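Local coordinates for mitotic checkpoint control protein kinase BUB1 (Drosophila melanogaster, PDB 6JKM) that probably acts in mitotic checkpoint control at the kinetochore, its C-terminal kinase domain holding ADP and two magnesium ions in the nucleotide cleft, at residues I178-I183 against L203-F208; Q86-N91 against N124-Y129. All coordinates share one frame; numbering follows the deposited sequence.

Contact 1: residues I178-I183 against L203-F208. With MG (magnesium ion), chain C; MG (magnesium ion), chain D; ADP (adenosine-5'-diphosphate), chain B.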
loop_
_atom_site.group_PDB
_atom_site.type_symbol
_atom_site.label_atom_id
_atom_site.label_comp_id
_atom_site.label_asym_id
_atom_site.label_seq_id
_atom_site.Cartn_x
_atom_site.Cartn_y
_atom_site.Cartn_z
ATOM N N ILE A 178 12.380 -3.789 0.148
ATOM C CA ILE A 178 11.526 -2.956 0.999
ATOM C C ILE A 178 10.317 -3.734 1.469
ATOM O O ILE A 178 9.659 -4.407 0.673
ATOM C CB ILE A 178 11.042 -1.677 0.269
ATOM C CG1 ILE A 178 12.226 -0.841 -0.228
ATOM C CG2 ILE A 178 10.120 -0.852 1.160
ATOM C CD1 ILE A 178 13.006 -0.177 0.869
ATOM N N ILE A 179 10.037 -3.651 2.765
ATOM C CA ILE A 179 8.811 -4.189 3.336
ATOM C C ILE A 179 7.850 -3.024 3.633
ATOM O O ILE A 179 8.185 -2.144 4.411
ATOM C CB ILE A 179 9.101 -4.988 4.626
ATOM C CG1 ILE A 179 10.056 -6.148 4.314
ATOM C CG2 ILE A 179 7.817 -5.507 5.250
ATOM C CD1 ILE A 179 10.621 -6.822 5.542
ATOM N N HIS A 180 6.671 -3.000 3.003
ATOM C CA HIS A 180 5.745 -1.874 3.199
ATOM C C HIS A 180 5.286 -1.822 4.648
ATOM O O HIS A 180 5.254 -0.754 5.271
ATOM C CB HIS A 180 4.528 -1.977 2.269
ATOM C CG HIS A 180 3.581 -0.833 2.396
ATOM N ND1 HIS A 180 2.547 -0.817 3.305
ATOM C CD2 HIS A 180 3.531 0.363 1.754
ATOM C CE1 HIS A 180 1.887 0.324 3.211
ATOM N NE2 HIS A 180 2.470 1.062 2.282
ATOM N N ALA A 181 4.914 -2.993 5.163
ATOM C CA ALA A 181 4.599 -3.205 6.588
ATOM C C ALA A 181 3.268 -2.616 7.035
ATOM O O ALA A 181 2.931 -2.692 8.218
ATOM C CB ALA A 181 5.736 -2.658 7.479
ATOM N N ASP A 182 2.509 -2.033 6.112
ATOM C CA ASP A 182 1.175 -1.539 6.441
ATOM C C ASP A 182 0.241 -1.789 5.253
ATOM O O ASP A 182 -0.542 -0.927 4.872
ATOM C CB ASP A 182 1.238 -0.048 6.808
ATOM C CG ASP A 182 0.038 0.419 7.642
ATOM O OD1 ASP A 182 -0.674 -0.428 8.215
ATOM O OD2 ASP A 182 -0.177 1.650 7.747
ATOM N N ILE A 183 0.340 -2.986 4.672
ATOM C CA ILE A 183 -0.527 -3.376 3.565
ATOM C C ILE A 183 -1.980 -3.520 4.020
ATOM O O ILE A 183 -2.306 -4.442 4.753
ATOM C CB ILE A 183 -0.075 -4.708 2.938
ATOM C CG1 ILE A 183 1.378 -4.597 2.435
ATOM C CG2 ILE A 183 -1.016 -5.114 1.790
ATOM C CD1 ILE A 183 1.521 -3.832 1.153
ATOM N N LEU A 203 -3.535 0.242 -9.930
ATOM C CA LEU A 203 -3.362 0.560 -8.510
ATOM C C LEU A 203 -2.033 1.270 -8.205
ATOM O O LEU A 203 -1.085 1.208 -8.990
ATOM C CB LEU A 203 -3.455 -0.708 -7.660
ATOM C CG LEU A 203 -4.762 -1.488 -7.810
ATOM C CD1 LEU A 203 -4.672 -2.828 -7.078
ATOM C CD2 LEU A 203 -5.948 -0.670 -7.302
ATOM N N GLN A 204 -1.998 1.950 -7.058
ATOM C CA GLN A 204 -0.785 2.569 -6.533
ATOM C C GLN A 204 -0.703 2.336 -5.033
ATOM O O GLN A 204 -1.672 2.554 -4.300
ATOM C CB GLN A 204 -0.751 4.071 -6.828
ATOM C CG GLN A 204 0.513 4.785 -6.347
ATOM C CD GLN A 204 0.444 6.272 -6.617
ATOM O OE1 GLN A 204 -0.116 7.033 -5.818
ATOM N NE2 GLN A 204 0.992 6.699 -7.757
ATOM N N LEU A 205 0.445 1.861 -4.583
ATOM C CA LEU A 205 0.713 1.691 -3.170
ATOM C C LEU A 205 1.214 3.024 -2.599
ATOM O O LEU A 205 2.097 3.665 -3.174
ATOM C CB LEU A 205 1.751 0.588 -2.975
ATOM C CG LEU A 205 2.189 0.242 -1.557
ATOM C CD1 LEU A 205 1.009 -0.324 -0.769
ATOM C CD2 LEU A 205 3.341 -0.760 -1.627
ATOM N N ILE A 206 0.638 3.434 -1.472
ATOM C CA ILE A 206 0.987 4.685 -0.812
ATOM C C ILE A 206 1.296 4.445 0.661
ATOM O O ILE A 206 1.167 3.323 1.155
ATOM C CB ILE A 206 -0.159 5.719 -0.912
ATOM C CG1 ILE A 206 -1.359 5.257 -0.083
ATOM C CG2 ILE A 206 -0.593 5.920 -2.359
ATOM C CD1 ILE A 206 -2.422 6.353 0.147
ATOM N N ASP A 207 1.680 5.513 1.359
ATOM C CA ASP A 207 1.842 5.513 2.812
ATOM C C ASP A 207 2.983 4.597 3.246
ATOM O O ASP A 207 2.757 3.519 3.798
ATOM C CB ASP A 207 0.536 5.110 3.498
ATOM C CG ASP A 207 0.559 5.363 4.997
ATOM O OD1 ASP A 207 -0.413 4.971 5.682
ATOM O OD2 ASP A 207 1.547 5.949 5.490
ATOM N N PHE A 208 4.213 5.053 2.999
ATOM C CA PHE A 208 5.402 4.318 3.405
ATOM C C PHE A 208 5.906 4.750 4.786
ATOM O O PHE A 208 7.088 4.602 5.096
ATOM C CB PHE A 208 6.490 4.503 2.349
ATOM C CG PHE A 208 6.054 4.064 0.991
ATOM C CD1 PHE A 208 5.906 2.720 0.705
ATOM C CD2 PHE A 208 5.753 4.984 0.013
ATOM C CE1 PHE A 208 5.468 2.298 -0.535
ATOM C CE2 PHE A 208 5.323 4.565 -1.241
ATOM C CZ PHE A 208 5.183 3.224 -1.509
HETATM MG MG MG C . -2.527 4.976 5.259
HETATM MG MG MG D . 0.616 5.795 7.512
HETATM P PB ADP B . -1.944 7.765 6.909
HETATM O O1B ADP B . -2.552 8.715 7.883
HETATM O O2B ADP B . -0.451 7.591 7.117
HETATM O O3B ADP B . -2.710 6.455 6.808
HETATM P PA ADP B . -2.220 7.963 4.002
HETATM O O1A ADP B . -1.070 8.514 3.173
HETATM O O2A ADP B . -2.533 6.489 4.009
HETATM O O3A ADP B . -2.125 8.568 5.502
HETATM O "O5'" ADP B . -3.590 8.681 3.517
HETATM C "C5'" ADP B . -4.801 8.499 4.259
HETATM C "C4'" ADP B . -5.996 8.399 3.304
HETATM O "O4'" ADP B . -6.128 9.608 2.539
HETATM C "C3'" ADP B . -5.805 7.328 2.251
HETATM O "O3'" ADP B . -6.223 6.035 2.700
HETATM C "C2'" ADP B . -6.697 7.842 1.140
HETATM O "O2'" ADP B . -8.047 7.463 1.471
HETATM C "C1'" ADP B . -6.534 9.354 1.199
HETATM N N9 ADP B . -5.403 9.685 0.295
HETATM C C8 ADP B . -4.090 9.732 0.634
HETATM N N7 ADP B . -3.317 10.045 -0.434
HETATM C C5 ADP B . -4.133 10.190 -1.497
HETATM C C6 ADP B . -3.972 10.525 -2.922
HETATM N N6 ADP B . -2.741 10.764 -3.467
HETATM N N1 ADP B . -5.094 10.573 -3.677
HETATM C C2 ADP B . -6.317 10.350 -3.171
HETATM N N3 ADP B . -6.534 10.055 -1.877
HETATM C C4 ADP B . -5.500 9.956 -1.011
HETATM O O HOH W 1 4.008 2.181 5.696
HETATM O O HOH W 2 -2.728 3.668 6.593
HETATM O O HOH W 3 -0.617 4.927 8.708
HETATM O O HOH W 4 -4.577 4.979 5.089
HETATM O O HOH W 5 2.123 6.051 8.631
#
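His180 of the catalytic loop meets the side chains of Leu205 and Phe208 and the backbone carbonyls between them, a buried contact in the middle of the protein kinase domain between that loop and the end of strand 203-205 with the DFG start that follows. His180, Ala181 and Asp182 stand at the kinase HRD position, with alanine in place of arginine; Asp207 and Phe208 begin the DFG motif. The histidine stretches across to segment 203-208 because its chi1 of -178° swings CG away from the backbone N, and its NE2 donates to Ile206 O at 2.8 Å. That oxygen lies near the ring plane. On the other nitrogen, His180 ND1 accepts the backbone N of Asp182 at 3.1 Å, so polar partners at both ring nitrogens fix the ring's rotation. Leu205 CD1 sits over one face, 3.8 Å from the ring centroid in a CH-pi contact, and Ile183 CD1 in turn packs against this methyl. The Phe208 ring meets the histidine obliquely, its CD1 3.5 Å from His180 CD2 and the ring planes 70° apart. A water bridges His180 O and Asp207 O.

Beyond the ring, Asp207 OD1 bridges the two magnesium ions, 2.2 Å from the one that Asn187 also binds, while OD2 joins it on the other ion; both ions also hold phosphate oxygens of ADP. Asp182 OD2 comes within 3.9 Å of Asp207 OD1, the carboxylate planes 70° apart. Phe208 rests on Ile97 and Ile101 of helix 92-104, an arrangement consistent with a DFG-in state. Helix 156-175 brings Leu173 against both His180 and Leu205, while Asp248 of helix 246-261 accepts the backbone N atoms of His180 and Ala181.

Contact 2: residues Q86-N91 against N124-Y129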
loop_
_atom_site.group_PDB
_atom_site.type_symbol
_atom_site.label_atom_id
_atom_site.label_comp_id
_atom_site.label_asym_id
_atom_site.label_seq_id
_atom_site.Cartn_x
_atom_site.Cartn_y
_atom_site.Cartn_z
ATOM N N GLN A 86 0.182 16.127 5.732
ATOM C CA GLN A 86 0.871 16.813 6.812
ATOM C C GLN A 86 0.994 15.917 8.018
ATOM O O GLN A 86 0.038 15.230 8.372
ATOM C CB GLN A 86 0.129 18.078 7.192
ATOM C CG GLN A 86 0.754 18.801 8.372
ATOM C CD GLN A 86 0.293 20.224 8.443
ATOM O OE1 GLN A 86 -0.878 20.487 8.688
ATOM N NE2 GLN A 86 1.204 21.156 8.225
ATOM N N GLU A 87 2.163 15.925 8.649
ATOM C CA GLU A 87 2.392 15.116 9.837
ATOM C C GLU A 87 3.261 15.852 10.852
ATOM O O GLU A 87 4.212 16.522 10.473
ATOM C CB GLU A 87 3.053 13.777 9.466
ATOM C CG GLU A 87 3.315 12.881 10.689
ATOM C CD GLU A 87 3.492 11.409 10.349
ATOM O OE1 GLU A 87 3.274 11.014 9.177
ATOM O OE2 GLU A 87 3.838 10.632 11.271
ATOM N N ARG A 88 2.902 15.715 12.129
ATOM C CA ARG A 88 3.690 16.158 13.283
ATOM C C ARG A 88 4.024 14.945 14.153
ATOM O O ARG A 88 3.126 14.164 14.483
ATOM C CB ARG A 88 2.915 17.161 14.142
ATOM C CG ARG A 88 2.522 18.457 13.475
ATOM C CD ARG A 88 1.343 19.108 14.228
ATOM N NE ARG A 88 0.113 19.030 13.434
ATOM C CZ ARG A 88 -0.906 18.211 13.683
ATOM N NH1 ARG A 88 -0.889 17.403 14.738
ATOM N NH2 ARG A 88 -1.964 18.217 12.882
ATOM N N PRO A 89 5.299 14.770 14.525
ATOM C CA PRO A 89 6.452 15.543 14.062
ATOM C C PRO A 89 6.797 15.228 12.620
ATOM O O PRO A 89 6.133 14.393 11.995
ATOM C CB PRO A 89 7.573 15.094 15.002
ATOM C CG PRO A 89 7.181 13.744 15.430
ATOM C CD PRO A 89 5.686 13.800 15.562
ATOM N N THR A 90 7.814 15.905 12.103
ATOM C CA THR A 90 8.247 15.707 10.736
ATOM C C THR A 90 8.518 14.236 10.467
ATOM O O THR A 90 9.254 13.573 11.204
ATOM C CB THR A 90 9.492 16.516 10.448
ATOM O OG1 THR A 90 9.236 17.878 10.801
ATOM C CG2 THR A 90 9.862 16.421 8.978
ATOM N N ASN A 91 7.896 13.701 9.429
ATOM C CA ASN A 91 8.153 12.315 9.109
ATOM C C ASN A 91 9.245 12.207 8.020
ATOM O O ASN A 91 8.954 12.151 6.807
ATOM C CB ASN A 91 6.854 11.615 8.697
ATOM C CG ASN A 91 6.957 10.100 8.801
ATOM O OD1 ASN A 91 8.048 9.538 8.684
ATOM N ND2 ASN A 91 5.826 9.432 9.002
ATOM N N ASN A 124 10.808 22.391 11.054
ATOM C CA ASN A 124 11.357 21.840 12.277
ATOM C C ASN A 124 10.272 21.076 13.045
ATOM O O ASN A 124 10.558 20.122 13.766
ATOM C CB ASN A 124 11.953 22.957 13.140
ATOM C CG ASN A 124 13.031 23.777 12.398
ATOM O OD1 ASN A 124 13.707 23.272 11.502
ATOM N ND2 ASN A 124 13.197 25.028 12.793
ATOM N N ASN A 125 9.019 21.491 12.849
ATOM C CA ASN A 125 7.874 20.981 13.599
ATOM C C ASN A 125 7.041 19.936 12.858
ATOM O O ASN A 125 6.388 19.079 13.470
ATOM C CB ASN A 125 6.953 22.150 13.970
ATOM C CG ASN A 125 6.440 22.909 12.729
ATOM O OD1 ASN A 125 7.215 23.246 11.813
ATOM N ND2 ASN A 125 5.118 23.144 12.684
ATOM N N SER A 126 7.033 20.024 11.536
ATOM C CA SER A 126 5.990 19.356 10.768
ATOM C C SER A 126 6.459 19.244 9.325
ATOM O O SER A 126 7.274 20.045 8.889
ATOM C CB SER A 126 4.670 20.148 10.884
ATOM O OG SER A 126 3.700 19.710 9.943
ATOM N N SER A 127 5.998 18.220 8.609
ATOM C CA SER A 127 6.292 18.087 7.187
ATOM C C SER A 127 4.995 18.162 6.398
ATOM O O SER A 127 3.931 17.807 6.916
ATOM C CB SER A 127 7.025 16.767 6.891
ATOM O OG SER A 127 6.313 15.639 7.385
ATOM N N VAL A 128 5.077 18.639 5.159
ATOM C CA VAL A 128 3.974 18.479 4.203
ATOM C C VAL A 128 4.518 17.833 2.919
ATOM O O VAL A 128 5.429 18.373 2.294
ATOM C CB VAL A 128 3.297 19.815 3.838
ATOM C CG1 VAL A 128 2.242 19.580 2.770
ATOM C CG2 VAL A 128 2.666 20.475 5.072
ATOM N N TYR A 129 3.975 16.679 2.547
ATOM C CA TYR A 129 4.352 16.015 1.307
ATOM C C TYR A 129 3.232 16.133 0.276
ATOM O O TYR A 129 2.052 15.890 0.569
ATOM C CB TYR A 129 4.704 14.538 1.567
ATOM C CG TYR A 129 5.885 14.389 2.521
ATOM C CD1 TYR A 129 7.019 15.170 2.368
ATOM C CD2 TYR A 129 5.858 13.475 3.577
ATOM C CE1 TYR A 129 8.097 15.061 3.242
ATOM C CE2 TYR A 129 6.948 13.358 4.462
ATOM C CZ TYR A 129 8.048 14.152 4.288
ATOM O OH TYR A 129 9.118 14.051 5.159
HETATM O O HOH W 6 1.361 20.679 11.517
HETATM O O HOH W 7 9.388 17.540 13.917
#
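Glu87 and Ser127 form a hydrogen-bonded antiparallel pair in the N-lobe sheet of the kinase fold, where strand 81-87 ends and its linker turns into helix 92-104. Two backbone bonds, Glu87 N to Ser127 O and Ser127 N to Glu87 O, both 3.1 Å, zip the strands together. On the face carrying Gln86 and Val128, the extended glutamine runs past Val128 CG2, which lies 3.5 Å from Gln86 NE2, before its amide bonds to Lys41 O and Leu43 N.

Past the strand the linker is gripped by side chains of segment 124-129. Ser127 OG sits between its own backbone N and carbonyl carbon (chi1 54°), the rotation that presents it to Asn91 N at 3.2 Å. Beside it, the Thr90 methyl packs on the serine, CG2 3.5 Å from Ser127 CB, while Thr90 OG1, anti to the carbonyl carbon, bonds to Gly123 O. Tyr129 reaches the linker from further along the strand: its OH gives a short bond of 2.5 Å to Asn91 O, approaching from above the carbonyl plane although the oxygen lies at the edge of the tyrosine ring. The ring also meets that of Phe95. A phenylalanine in place of Tyr129 would probably leave Asn91 O without its hydroxyl donor and slacken the hold on the helix start.

Asn91 is the N-cap of helix 92-104, its OD1 accepting Glu94 N. Its ND2 reaches back to Glu87 OE1 at 3.0 Å in an almost straight bond (176°), meeting the oxygen from above the carboxylate plane. Arg88 NH1 holds Ala66 O, and a water in the guanidinium plane links Arg88 NE, at 2.8 Å, to Ser126 OG.

Contact 2 lies in the N-lobe and contact 1 at the base of the nucleotide cleft; their centres are 19 Å apart and their nearest atoms about 6 Å, without touching. Helix 92-104 connects them: contact 2 fixes its first turn, while contact 1 lays Asp207 against Glu94 and Phe208 further along the same helix. Lys85, the predicted ATP-binding residue, immediately precedes segment 86-91; it bonds to ADP and weakly to Asp207. The nucleotide is shared in another way too: contact 1 reaches its phosphates through magnesium, whereas strand 127-132, begun in contact 2, hydrogen-bonds to it through Glu132 O.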